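Local coordinates for protein cpftsy (Physcomitrella patens, PDB 4AK9) that probably binds and hydrolyses GTP as the chloroplast receptor for the signal recognition particle, in the delivery of proteins to the thylakoid membrane, at residues T107-G112 against V292-V297; G134-R139 against D302-F307; I262-F267 against L288-K293. All coordinates share one frame; numbering follows the deposited sequence.

Contact 1 (T107-G112 against V292-V297)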
ATOM      1  N   THR A 107       8.580  12.893 -20.203  1.00 24.45           N
ATOM      2  CA  THR A 107       9.261  11.739 -19.620  1.00 24.90           C
ATOM      3  C   THR A 107      10.698  11.626 -20.128  1.00 23.78           C
ATOM      4  O   THR A 107      11.512  10.855 -19.576  1.00 22.87           O
ATOM      5  CB  THR A 107       8.509  10.422 -19.948  1.00 25.23           C
ATOM      6  OG1 THR A 107       8.404  10.276 -21.382  1.00 24.55           O
ATOM      7  CG2 THR A 107       7.122  10.444 -19.351  1.00 26.13           C
ATOM      8  N   GLU A 108      11.000  12.339 -21.211  1.00 26.21           N
ATOM      9  CA  GLU A 108      12.331  12.265 -21.811  1.00 28.54           C
ATOM     10  C   GLU A 108      13.407  12.856 -20.926  1.00 25.01           C
ATOM     11  O   GLU A 108      13.171  13.819 -20.189  1.00 25.24           O
ATOM     12  CB  GLU A 108      12.391  13.029 -23.148  1.00 28.57           C
ATOM     13  CG  GLU A 108      11.406  12.546 -24.217  1.00 38.59           C
ATOM     14  CD  GLU A 108      11.829  11.230 -24.870  1.00 52.75           C
ATOM     15  OE1 GLU A 108      13.055  11.008 -25.053  1.00 49.70           O
ATOM     16  OE2 GLU A 108      10.927  10.419 -25.206  1.00 57.67           O
ATOM     17  N   LEU A 109      14.616  12.308 -21.034  1.00 26.61           N
ATOM     18  CA  LEU A 109      15.755  12.945 -20.381  1.00 30.71           C
ATOM     19  C   LEU A 109      16.080  14.251 -21.112  1.00 35.08           C
ATOM     20  O   LEU A 109      16.018  14.315 -22.347  1.00 35.87           O
ATOM     21  CB  LEU A 109      16.963  12.028 -20.405  1.00 29.69           C
ATOM     22  CG  LEU A 109      16.788  10.763 -19.580  1.00 29.75           C
ATOM     23  CD1 LEU A 109      17.998   9.878 -19.766  1.00 33.51           C
ATOM     24  CD2 LEU A 109      16.583  11.102 -18.110  1.00 30.10           C
ATOM     25  N   GLN A 110      16.409  15.289 -20.352  1.00 30.58           N
ATOM     26  CA  GLN A 110      16.687  16.610 -20.912  1.00 35.19           C
ATOM     27  C   GLN A 110      18.172  16.840 -20.837  1.00 37.69           C
ATOM     28  O   GLN A 110      18.705  17.274 -19.806  1.00 35.15           O
ATOM     29  CB  GLN A 110      15.985  17.698 -20.096  1.00 41.72           C
ATOM     30  CG  GLN A 110      14.502  17.471 -19.872  1.00 42.28           C
ATOM     31  CD  GLN A 110      13.684  17.761 -21.107  1.00 45.76           C
ATOM     32  OE1 GLN A 110      13.315  18.913 -21.373  1.00 46.28           O
ATOM     33  NE2 GLN A 110      13.392  16.717 -21.876  1.00 45.71           N
ATOM     34  N   LEU A 111      18.868  16.547 -21.922  1.00 34.34           N
ATOM     35  CA  LEU A 111      20.322  16.578 -21.865  1.00 30.64           C
ATOM     36  C   LEU A 111      20.851  17.935 -22.314  1.00 35.86           C
ATOM     37  O   LEU A 111      22.039  18.232 -22.166  1.00 39.47           O
ATOM     38  CB  LEU A 111      20.901  15.467 -22.724  1.00 34.62           C
ATOM     39  CG  LEU A 111      20.369  14.079 -22.360  1.00 39.48           C
ATOM     40  CD1 LEU A 111      21.063  13.028 -23.204  1.00 42.97           C
ATOM     41  CD2 LEU A 111      20.586  13.798 -20.886  1.00 34.12           C
ATOM     42  N   GLY A 112      19.957  18.758 -22.852  1.00 36.47           N
ATOM     43  CA  GLY A 112      20.299  20.118 -23.225  1.00 46.08           C
ATOM     44  C   GLY A 112      21.097  20.247 -24.513  1.00 42.17           C
ATOM     45  O   GLY A 112      21.230  19.290 -25.302  1.00 41.05           O
ATOM     46  N   VAL A 292       7.348   9.952 -13.995  1.00 18.72           N
ATOM     47  CA  VAL A 292       8.127   8.708 -13.970  1.00 18.98           C
ATOM     48  C   VAL A 292       8.827   8.648 -15.337  1.00 21.66           C
ATOM     49  O   VAL A 292       8.170   8.792 -16.383  1.00 18.94           O
ATOM     50  CB  VAL A 292       7.203   7.480 -13.775  1.00 19.07           C
ATOM     51  CG1 VAL A 292       7.984   6.183 -14.090  1.00 20.15           C
ATOM     52  CG2 VAL A 292       6.656   7.443 -12.337  1.00 17.36           C
ATOM     53  N   LYS A 293      10.154   8.478 -15.342  1.00 16.99           N
ATOM     54  CA  LYS A 293      10.913   8.522 -16.584  1.00 18.51           C
ATOM     55  C   LYS A 293      11.343   7.135 -17.083  1.00 22.33           C
ATOM     56  O   LYS A 293      11.452   6.923 -18.305  1.00 19.56           O
ATOM     57  CB  LYS A 293      12.137   9.454 -16.436  1.00 17.23           C
ATOM     58  CG  LYS A 293      11.729  10.935 -16.225  1.00 18.70           C
ATOM     59  CD  LYS A 293      12.824  11.951 -16.624  1.00 19.54           C
ATOM     60  CE  LYS A 293      12.138  13.343 -16.743  1.00 19.05           C
ATOM     61  NZ  LYS A 293      13.018  14.406 -17.297  1.00 19.87           N
ATOM     62  N   PHE A 294      11.581   6.218 -16.147  1.00 19.21           N
ATOM     63  CA  PHE A 294      11.884   4.803 -16.463  1.00 20.92           C
ATOM     64  C   PHE A 294      11.152   3.860 -15.507  1.00 20.56           C
ATOM     65  O   PHE A 294      10.917   4.208 -14.323  1.00 20.12           O
ATOM     66  CB  PHE A 294      13.390   4.542 -16.341  1.00 22.82           C
ATOM     67  CG  PHE A 294      14.208   5.315 -17.339  1.00 20.58           C
ATOM     68  CD1 PHE A 294      14.652   6.605 -17.044  1.00 24.83           C
ATOM     69  CD2 PHE A 294      14.515   4.765 -18.567  1.00 23.80           C
ATOM     70  CE1 PHE A 294      15.404   7.326 -17.979  1.00 26.96           C
ATOM     71  CE2 PHE A 294      15.268   5.494 -19.523  1.00 25.66           C
ATOM     72  CZ  PHE A 294      15.704   6.779 -19.210  1.00 22.89           C
ATOM     73  N   VAL A 295      10.808   2.665 -15.995  1.00 17.83           N
ATOM     74  CA  VAL A 295      10.361   1.586 -15.112  1.00 18.92           C
ATOM     75  C   VAL A 295      11.257   0.348 -15.287  1.00 22.05           C
ATOM     76  O   VAL A 295      11.608  -0.003 -16.412  1.00 22.23           O
ATOM     77  CB  VAL A 295       8.908   1.200 -15.396  1.00 20.80           C
ATOM     78  CG1 VAL A 295       7.977   2.321 -14.930  1.00 18.01           C
ATOM     79  CG2 VAL A 295       8.704   0.954 -16.900  1.00 23.33           C
ATOM     80  N   GLY A 296      11.636  -0.263 -14.175  1.00 21.74           N
ATOM     81  CA  GLY A 296      12.416  -1.488 -14.186  1.00 23.91           C
ATOM     82  C   GLY A 296      11.453  -2.644 -14.172  1.00 25.88           C
ATOM     83  O   GLY A 296      10.658  -2.790 -13.227  1.00 26.00           O
ATOM     84  N   VAL A 297      11.504  -3.464 -15.213  1.00 22.95           N
ATOM     85  CA  VAL A 297      10.502  -4.533 -15.351  1.00 26.86           C
ATOM     86  C   VAL A 297      11.103  -5.929 -15.440  1.00 33.31           C
ATOM     87  O   VAL A 297      10.440  -6.867 -15.886  1.00 31.53           O
ATOM     88  CB  VAL A 297       9.583  -4.302 -16.547  1.00 27.69           C
ATOM     89  CG1 VAL A 297       8.706  -3.089 -16.297  1.00 31.92           C
ATOM     90  CG2 VAL A 297      10.400  -4.138 -17.856  1.00 33.32           C
TER
HETATM   91  O   HOH W   1      12.416   8.410 -20.387  1.00 25.53           O
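Lys293 swings CG anti to its own carbonyl carbon (chi1 -66°) and stays extended beyond it, which lays its methylenes along the backbone of Thr107 and Glu108 and carries the ammonium to the carbonyl of Glu108. CG of Lys293 passes 3.4 Å from Thr107 O. At the end of the chain, Lys293 NZ donates to Glu108 O at 3.0 Å. This bond arrives from above the carbonyl plane, 37° out of it, and not on a lone pair. The ammonium has a second partner, a salt bridge to Glu238, whose carboxylate also takes the backbone N-H of Gln110. With an alanine in place of Lys293, Glu238 would probably lose this cationic partner and Glu108 O this donor. A water donates to Thr107 O and to Lys293 O, each at 2.7 Å, and it sits above one face of the Phe294 ring, toward the rim. Leu109 crosses Phe294 at about a right angle: CD1 meets CZ of Phe294 at 3.9 Å, in the plane of the ring at its edge, while CD2 rests on CD of Lys293. Thr107 brings CG2 to 3.6 Å from Val292 O. The loop leading from helix 85-101 to strand 117-123 is thus fastened to the first residues of strand 292-296, in the mixed, mostly parallel sheet of a P-loop (SIMIBI-class) GTPase of the SRP family.

Contact 2 (G134-R139 against D302-F307)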
ATOM      1  N   GLY A 134      23.911   1.343 -13.855  1.00 24.92           N
ATOM      2  CA  GLY A 134      24.462   0.457 -14.881  1.00 22.24           C
ATOM      3  C   GLY A 134      23.547   0.280 -16.076  1.00 28.47           C
ATOM      4  O   GLY A 134      23.997   0.337 -17.238  1.00 23.80           O
ATOM      5  N   LYS A 135      22.246   0.098 -15.825  1.00 22.33           N
ATOM      6  CA  LYS A 135      21.347  -0.105 -16.940  1.00 21.01           C
ATOM      7  C   LYS A 135      21.118   1.170 -17.725  1.00 24.05           C
ATOM      8  O   LYS A 135      20.846   1.100 -18.940  1.00 24.60           O
ATOM      9  CB  LYS A 135      20.008  -0.682 -16.459  1.00 23.78           C
ATOM     10  CG  LYS A 135      20.141  -2.046 -15.763  1.00 23.00           C
ATOM     11  CD  LYS A 135      18.745  -2.680 -15.564  1.00 25.03           C
ATOM     12  CE  LYS A 135      18.817  -3.825 -14.585  1.00 24.18           C
ATOM     13  NZ  LYS A 135      17.530  -4.670 -14.607  1.00 28.64           N
ATOM     14  N   LEU A 136      21.204   2.332 -17.064  1.00 19.51           N
ATOM     15  CA  LEU A 136      21.157   3.592 -17.826  1.00 25.51           C
ATOM     16  C   LEU A 136      22.371   3.697 -18.754  1.00 22.99           C
ATOM     17  O   LEU A 136      22.253   4.089 -19.925  1.00 24.79           O
ATOM     18  CB  LEU A 136      21.131   4.820 -16.899  1.00 24.26           C
ATOM     19  CG  LEU A 136      19.783   5.140 -16.277  1.00 26.13           C
ATOM     20  CD1 LEU A 136      19.936   6.246 -15.220  1.00 27.00           C
ATOM     21  CD2 LEU A 136      18.814   5.551 -17.402  1.00 30.71           C
ATOM     22  N   ALA A 137      23.534   3.411 -18.202  1.00 22.02           N
ATOM     23  CA  ALA A 137      24.784   3.450 -18.966  1.00 26.25           C
ATOM     24  C   ALA A 137      24.698   2.599 -20.220  1.00 27.91           C
ATOM     25  O   ALA A 137      25.130   3.016 -21.298  1.00 28.28           O
ATOM     26  CB  ALA A 137      25.909   2.970 -18.121  1.00 23.09           C
ATOM     27  N   ASN A 138      24.121   1.411 -20.068  1.00 27.84           N
ATOM     28  CA  ASN A 138      23.997   0.473 -21.164  1.00 27.64           C
ATOM     29  C   ASN A 138      23.125   1.045 -22.276  1.00 33.08           C
ATOM     30  O   ASN A 138      23.394   0.846 -23.466  1.00 28.70           O
ATOM     31  CB  ASN A 138      23.431  -0.852 -20.645  1.00 31.46           C
ATOM     32  CG  ASN A 138      23.036  -1.801 -21.768  1.00 38.99           C
ATOM     33  OD1 ASN A 138      23.889  -2.453 -22.370  1.00 34.72           O
ATOM     34  ND2 ASN A 138      21.732  -1.879 -22.053  1.00 39.06           N
ATOM     35  N   ARG A 139      22.075   1.774 -21.899  1.00 27.34           N
ATOM     36  CA  ARG A 139      21.260   2.470 -22.900  1.00 30.79           C
ATOM     37  C   ARG A 139      22.036   3.535 -23.667  1.00 29.83           C
ATOM     38  O   ARG A 139      21.886   3.666 -24.883  1.00 29.62           O
ATOM     39  CB  ARG A 139      20.009   3.111 -22.266  1.00 31.14           C
ATOM     40  CG  ARG A 139      18.978   2.106 -21.837  1.00 29.86           C
ATOM     41  CD  ARG A 139      17.706   2.800 -21.332  1.00 29.53           C
ATOM     42  NE  ARG A 139      17.020   3.512 -22.402  1.00 28.94           N
ATOM     43  CZ  ARG A 139      16.213   2.943 -23.294  1.00 28.12           C
ATOM     44  NH1 ARG A 139      15.975   1.634 -23.264  1.00 31.82           N
ATOM     45  NH2 ARG A 139      15.631   3.699 -24.215  1.00 36.71           N
ATOM     46  N   ASP A 302      18.629  -5.073 -20.132  1.00 27.61           N
ATOM     47  CA  ASP A 302      17.792  -4.246 -20.995  1.00 35.21           C
ATOM     48  C   ASP A 302      16.382  -4.052 -20.406  1.00 28.84           C
ATOM     49  O   ASP A 302      15.476  -3.530 -21.065  1.00 29.81           O
ATOM     50  CB  ASP A 302      17.732  -4.839 -22.408  1.00 43.17           C
ATOM     51  CG  ASP A 302      19.079  -4.751 -23.142  1.00 46.48           C
ATOM     52  OD1 ASP A 302      19.658  -3.641 -23.215  1.00 48.78           O
ATOM     53  OD2 ASP A 302      19.563  -5.796 -23.637  1.00 59.10           O
ATOM     54  N   ASP A 303      16.203  -4.465 -19.163  1.00 25.65           N
ATOM     55  CA  ASP A 303      14.867  -4.428 -18.567  1.00 30.14           C
ATOM     56  C   ASP A 303      14.495  -3.086 -17.916  1.00 29.64           C
ATOM     57  O   ASP A 303      13.469  -2.976 -17.250  1.00 27.06           O
ATOM     58  CB  ASP A 303      14.688  -5.585 -17.590  1.00 28.89           C
ATOM     59  CG  ASP A 303      14.570  -6.930 -18.309  1.00 43.15           C
ATOM     60  OD1 ASP A 303      14.202  -6.918 -19.511  1.00 42.83           O
ATOM     61  OD2 ASP A 303      14.836  -7.977 -17.673  1.00 38.91           O
ATOM     62  N   LEU A 304      15.329  -2.076 -18.114  1.00 26.88           N
ATOM     63  CA  LEU A 304      15.005  -0.714 -17.687  1.00 24.17           C
ATOM     64  C   LEU A 304      14.440  -0.001 -18.897  1.00 27.72           C
ATOM     65  O   LEU A 304      15.134   0.220 -19.898  1.00 28.73           O
ATOM     66  CB  LEU A 304      16.256   0.014 -17.197  1.00 26.36           C
ATOM     67  CG  LEU A 304      15.994   1.411 -16.638  1.00 24.92           C
ATOM     68  CD1 LEU A 304      15.279   1.311 -15.267  1.00 25.78           C
ATOM     69  CD2 LEU A 304      17.325   2.152 -16.527  1.00 29.75           C
ATOM     70  N   GLN A 305      13.157   0.324 -18.843  1.00 20.83           N
ATOM     71  CA  GLN A 305      12.478   0.838 -20.031  1.00 22.22           C
ATOM     72  C   GLN A 305      12.034   2.273 -19.813  1.00 27.96           C
ATOM     73  O   GLN A 305      11.632   2.636 -18.705  1.00 25.00           O
ATOM     74  CB  GLN A 305      11.265  -0.033 -20.360  1.00 24.99           C
ATOM     75  CG  GLN A 305      11.661  -1.417 -20.896  1.00 30.61           C
ATOM     76  CD  GLN A 305      12.400  -1.293 -22.217  1.00 30.03           C
ATOM     77  OE1 GLN A 305      11.962  -0.554 -23.113  1.00 33.43           O
ATOM     78  NE2 GLN A 305      13.524  -1.993 -22.347  1.00 28.32           N
ATOM     79  N   PRO A 306      12.093   3.087 -20.880  1.00 23.55           N
ATOM     80  CA  PRO A 306      11.613   4.465 -20.787  1.00 22.47           C
ATOM     81  C   PRO A 306      10.097   4.424 -20.609  1.00 26.17           C
ATOM     82  O   PRO A 306       9.434   3.555 -21.178  1.00 23.39           O
ATOM     83  CB  PRO A 306      11.997   5.073 -22.140  1.00 29.07           C
ATOM     84  CG  PRO A 306      12.134   3.867 -23.071  1.00 30.64           C
ATOM     85  CD  PRO A 306      12.676   2.771 -22.202  1.00 27.50           C
ATOM     86  N   PHE A 307       9.557   5.332 -19.800  1.00 20.60           N
ATOM     87  CA  PHE A 307       8.141   5.293 -19.515  1.00 20.00           C
ATOM     88  C   PHE A 307       7.306   5.957 -20.614  1.00 24.87           C
ATOM     89  O   PHE A 307       7.664   7.005 -21.150  1.00 25.70           O
ATOM     90  CB  PHE A 307       7.857   5.966 -18.165  1.00 25.40           C
ATOM     91  CG  PHE A 307       6.431   5.831 -17.724  1.00 20.87           C
ATOM     92  CD1 PHE A 307       5.967   4.636 -17.218  1.00 22.18           C
ATOM     93  CD2 PHE A 307       5.557   6.911 -17.826  1.00 22.58           C
ATOM     94  CE1 PHE A 307       4.626   4.493 -16.816  1.00 19.76           C
ATOM     95  CE2 PHE A 307       4.242   6.783 -17.412  1.00 22.06           C
ATOM     96  CZ  PHE A 307       3.780   5.572 -16.916  1.00 20.04           C
TER
HETATM   97  O   HOH W   2      13.625   0.725 -24.997  1.00 37.01           O
HETATM   98  O   HOH W   3      16.994  -0.385 -21.757  1.00 37.47           O
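The guanidinium of Arg139 carries the Pro306 ring over one face, with CD of Pro306 3.4 Å above the plane and displaced toward the rim. Two waters lie in the plane at its edge. Both accept from Arg139 NH1: one, at 2.7 Å, donates on to Leu304 O, and the other reaches Gln305 OE1, so the arginine meets the strand's polar atoms through solvent while its flat face rests on proline. A bend at chi3 turns the group over Pro306, and its other nitrogen, NH2, donates to the backbone O of Ser11, a residue left from the purification tag. The second pair of flat groups is Asn138 and Asp302, whose amide and carboxylate planes stand 49° apart. ND2 of Asn138 donates to OD1 of Asp302 at 3.0 Å on the syn side, tilted out of the carboxylate plane; the acceptor lies near the amide plane, but the bond is bent, with 137° at the hydrogen. NE2 of Gln305 also bonds to Asp302 O, 2.8 Å away.

Between these polar ends lies Leu304, pointing at the helix. CG stands anti to the backbone N, which directs CD2 to CD2 of Leu136 at 3.8 Å, and CB of Leu304 packs on CB of Lys135 at 3.9 Å. The Lys135 chain runs on extended past the leucine to a hydrogen bond from NZ to Gly300 O, just before the segment. Helix 126-142, whose start belongs to the probable P-loop, crosses edge strand 304-306 at -58°, 9.3 Å between the short axes. Phe294 of strand 292-296 also touches Leu136, Arg139 and Leu304, while helix 16-22 brings Leu18 against Asp303 and Gln305.

Contact 3 (I262-F267 against L288-K293)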
ATOM      1  N   ILE A 262      16.454  17.852  -2.487  1.00 21.86           N
ATOM      2  CA  ILE A 262      16.999  18.184  -3.793  1.00 19.43           C
ATOM      3  C   ILE A 262      15.884  18.186  -4.833  1.00 19.16           C
ATOM      4  O   ILE A 262      14.916  17.423  -4.720  1.00 24.58           O
ATOM      5  CB  ILE A 262      18.168  17.163  -4.166  1.00 19.19           C
ATOM      6  CG1 ILE A 262      18.850  17.555  -5.476  1.00 26.60           C
ATOM      7  CG2 ILE A 262      17.650  15.707  -4.224  1.00 21.29           C
ATOM      8  CD1 ILE A 262      20.162  16.730  -5.732  1.00 23.66           C
ATOM      9  N   GLY A 263      16.005  19.025  -5.844  1.00 21.05           N
ATOM     10  CA  GLY A 263      14.978  19.133  -6.869  1.00 24.50           C
ATOM     11  C   GLY A 263      14.949  17.906  -7.790  1.00 24.29           C
ATOM     12  O   GLY A 263      15.693  17.860  -8.783  1.00 22.83           O
ATOM     13  N   VAL A 264      14.057  16.955  -7.506  1.00 19.61           N
ATOM     14  CA  VAL A 264      13.935  15.716  -8.304  1.00 17.23           C
ATOM     15  C   VAL A 264      13.256  16.043  -9.625  1.00 23.20           C
ATOM     16  O   VAL A 264      12.203  16.695  -9.642  1.00 21.36           O
ATOM     17  CB  VAL A 264      13.107  14.665  -7.523  1.00 20.04           C
ATOM     18  CG1 VAL A 264      12.861  13.400  -8.385  1.00 19.21           C
ATOM     19  CG2 VAL A 264      13.805  14.290  -6.224  1.00 19.57           C
ATOM     20  N   THR A 265      13.853  15.615 -10.733  1.00 17.22           N
ATOM     21  CA  THR A 265      13.295  15.921 -12.045  1.00 19.93           C
ATOM     22  C   THR A 265      12.557  14.722 -12.642  1.00 17.12           C
ATOM     23  O   THR A 265      11.814  14.867 -13.626  1.00 19.73           O
ATOM     24  CB  THR A 265      14.403  16.378 -13.017  1.00 21.86           C
ATOM     25  OG1 THR A 265      15.355  15.319 -13.187  1.00 21.25           O
ATOM     26  CG2 THR A 265      15.130  17.594 -12.418  1.00 24.97           C
ATOM     27  N   GLY A 266      12.755  13.544 -12.073  1.00 19.61           N
ATOM     28  CA  GLY A 266      12.085  12.350 -12.599  1.00 16.32           C
ATOM     29  C   GLY A 266      12.256  11.171 -11.671  1.00 16.13           C
ATOM     30  O   GLY A 266      13.223  11.102 -10.924  1.00 17.06           O
ATOM     31  N   PHE A 267      11.292  10.238 -11.709  1.00 19.38           N
ATOM     32  CA  PHE A 267      11.426   9.003 -10.934  1.00 15.14           C
ATOM     33  C   PHE A 267      11.822   7.822 -11.825  1.00 14.03           C
ATOM     34  O   PHE A 267      11.465   7.762 -13.005  1.00 17.73           O
ATOM     35  CB  PHE A 267      10.090   8.643 -10.277  1.00 17.58           C
ATOM     36  CG  PHE A 267       9.498   9.743  -9.452  1.00 17.16           C
ATOM     37  CD1 PHE A 267      10.135  10.208  -8.325  1.00 19.21           C
ATOM     38  CD2 PHE A 267       8.252  10.282  -9.798  1.00 20.66           C
ATOM     39  CE1 PHE A 267       9.579  11.222  -7.558  1.00 20.57           C
ATOM     40  CE2 PHE A 267       7.675  11.308  -9.020  1.00 20.13           C
ATOM     41  CZ  PHE A 267       8.333  11.761  -7.891  1.00 19.68           C
ATOM     42  N   LEU A 288       2.812  13.735  -6.738  1.00 18.84           N
ATOM     43  CA  LEU A 288       4.056  14.531  -6.700  1.00 18.99           C
ATOM     44  C   LEU A 288       4.244  15.472  -7.888  1.00 17.88           C
ATOM     45  O   LEU A 288       5.124  16.367  -7.867  1.00 18.47           O
ATOM     46  CB  LEU A 288       5.333  13.652  -6.526  1.00 21.83           C
ATOM     47  CG  LEU A 288       5.460  12.723  -5.286  1.00 28.40           C
ATOM     48  CD1 LEU A 288       6.882  12.769  -4.753  1.00 35.99           C
ATOM     49  CD2 LEU A 288       4.491  13.053  -4.161  1.00 31.56           C
ATOM     50  N   SER A 289       3.419  15.302  -8.924  1.00 20.48           N
ATOM     51  CA  SER A 289       3.489  16.151 -10.112  1.00 16.45           C
ATOM     52  C   SER A 289       4.885  16.159 -10.751  1.00 21.75           C
ATOM     53  O   SER A 289       5.328  17.191 -11.277  1.00 19.77           O
ATOM     54  CB  SER A 289       3.041  17.595  -9.760  1.00 19.64           C
ATOM     55  OG  SER A 289       1.752  17.596  -9.113  1.00 23.91           O
ATOM     56  N   ILE A 290       5.569  15.006 -10.718  1.00 18.40           N
ATOM     57  CA  ILE A 290       6.904  14.818 -11.301  1.00 19.83           C
ATOM     58  C   ILE A 290       6.822  13.520 -12.099  1.00 16.14           C
ATOM     59  O   ILE A 290       6.202  12.540 -11.621  1.00 17.53           O
ATOM     60  CB  ILE A 290       7.943  14.644 -10.180  1.00 21.65           C
ATOM     61  CG1 ILE A 290       8.146  15.980  -9.440  1.00 18.70           C
ATOM     62  CG2 ILE A 290       9.299  14.136 -10.727  1.00 19.73           C
ATOM     63  CD1 ILE A 290       8.832  15.772  -8.116  1.00 22.77           C
ATOM     64  N   PRO A 291       7.325  13.530 -13.356  1.00 18.23           N
ATOM     65  CA  PRO A 291       7.102  12.344 -14.192  1.00 23.03           C
ATOM     66  C   PRO A 291       7.918  11.122 -13.752  1.00 19.06           C
ATOM     67  O   PRO A 291       9.009  11.217 -13.161  1.00 18.31           O
ATOM     68  CB  PRO A 291       7.552  12.821 -15.590  1.00 18.32           C
ATOM     69  CG  PRO A 291       8.617  13.867 -15.295  1.00 19.81           C
ATOM     70  CD  PRO A 291       8.040  14.599 -14.086  1.00 21.47           C
ATOM     71  N   VAL A 292       7.348   9.952 -13.995  1.00 18.72           N
ATOM     72  CA  VAL A 292       8.127   8.708 -13.970  1.00 18.98           C
ATOM     73  C   VAL A 292       8.827   8.648 -15.337  1.00 21.66           C
ATOM     74  O   VAL A 292       8.170   8.792 -16.383  1.00 18.94           O
ATOM     75  CB  VAL A 292       7.203   7.480 -13.775  1.00 19.07           C
ATOM     76  CG1 VAL A 292       7.984   6.183 -14.090  1.00 20.15           C
ATOM     77  CG2 VAL A 292       6.656   7.443 -12.337  1.00 17.36           C
ATOM     78  N   LYS A 293      10.154   8.478 -15.342  1.00 16.99           N
ATOM     79  CA  LYS A 293      10.913   8.522 -16.584  1.00 18.51           C
ATOM     80  C   LYS A 293      11.343   7.135 -17.083  1.00 22.33           C
ATOM     81  O   LYS A 293      11.452   6.923 -18.305  1.00 19.56           O
ATOM     82  CB  LYS A 293      12.137   9.454 -16.436  1.00 17.23           C
ATOM     83  CG  LYS A 293      11.729  10.935 -16.225  1.00 18.70           C
ATOM     84  CD  LYS A 293      12.824  11.951 -16.624  1.00 19.54           C
ATOM     85  CE  LYS A 293      12.138  13.343 -16.743  1.00 19.05           C
ATOM     86  NZ  LYS A 293      13.018  14.406 -17.297  1.00 19.87           N
TER
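Phe267 holds strand 292-296 through both of its backbone polar atoms. Its N-H donates to Pro291 O at 2.9 Å and its carbonyl accepts from Lys293 N at 2.8 Å; both bonds are nearly straight, 162° and 171° at the hydrogen, and both lie in the carbonyl plane of their acceptor. One residue bonding to the neighbours on each side of Val292 is the parallel bridge pattern. Pro291 O takes a further CA-H...O contact from Gly266 CA at 3.3 Å. At Gly266 the backbone comes so near the methylenes of Lys293 that a beta carbon would run into CG.

Around the bonds the Phe267 side chain does most of the packing. Its CG lies beside the backbone N, which turns the ring toward Leu288 and Ile290. Ile290 lays CG2 over one face in a CH-pi contact, 4.0 Å from the centroid and 23° off the ring normal, and CB of Ile290 lies 3.5 Å from CE2 of Phe267. Leu288 crosses the ring at about a right angle, its CD1 3.6 Å from CZ of Phe267, while Val292 sends CG2 to the ring edge. Farther out, Ile290 CD1 rests near Val264 O, and Pro291 CG touches Thr265 O. Leu241, Leu243 and Val284 lie against Phe267 as well.

The contact joins the beginnings of the two parallel strands of the beta-alpha-beta unit made by strand 266-270, helix 280-288 and strand 292-296. Ile290 O, buried here beside Phe267 CE2, has no hydrogen-bond partner in the model, a polar cost of the burial. The contact as a whole combines two backbone bonds with a largely apolar surround, which the aromatic ring joins to the helix end.

From the N terminus, the chain first passes 107-112, which closes with 292-297 the long loop of contact 1. Segment 134-139 lies within that loop, yet its partner 302-307 lies beyond it, so contacts 1 and 2 cross. Contact 3, between 262-267 and 288-293, spans a short beta-alpha-beta crossover enclosed by contact 2, and it shares Val292 and Lys293 with contact 1. Strand 292-296 is the common element: strand 266-270 runs parallel on one side and strand 304-306 antiparallel on the other, where Val295 N probably bonds to Gln305 O. The three together tie the loop before strand 117-123, helix 126-142 and this edge of the GTPase sheet.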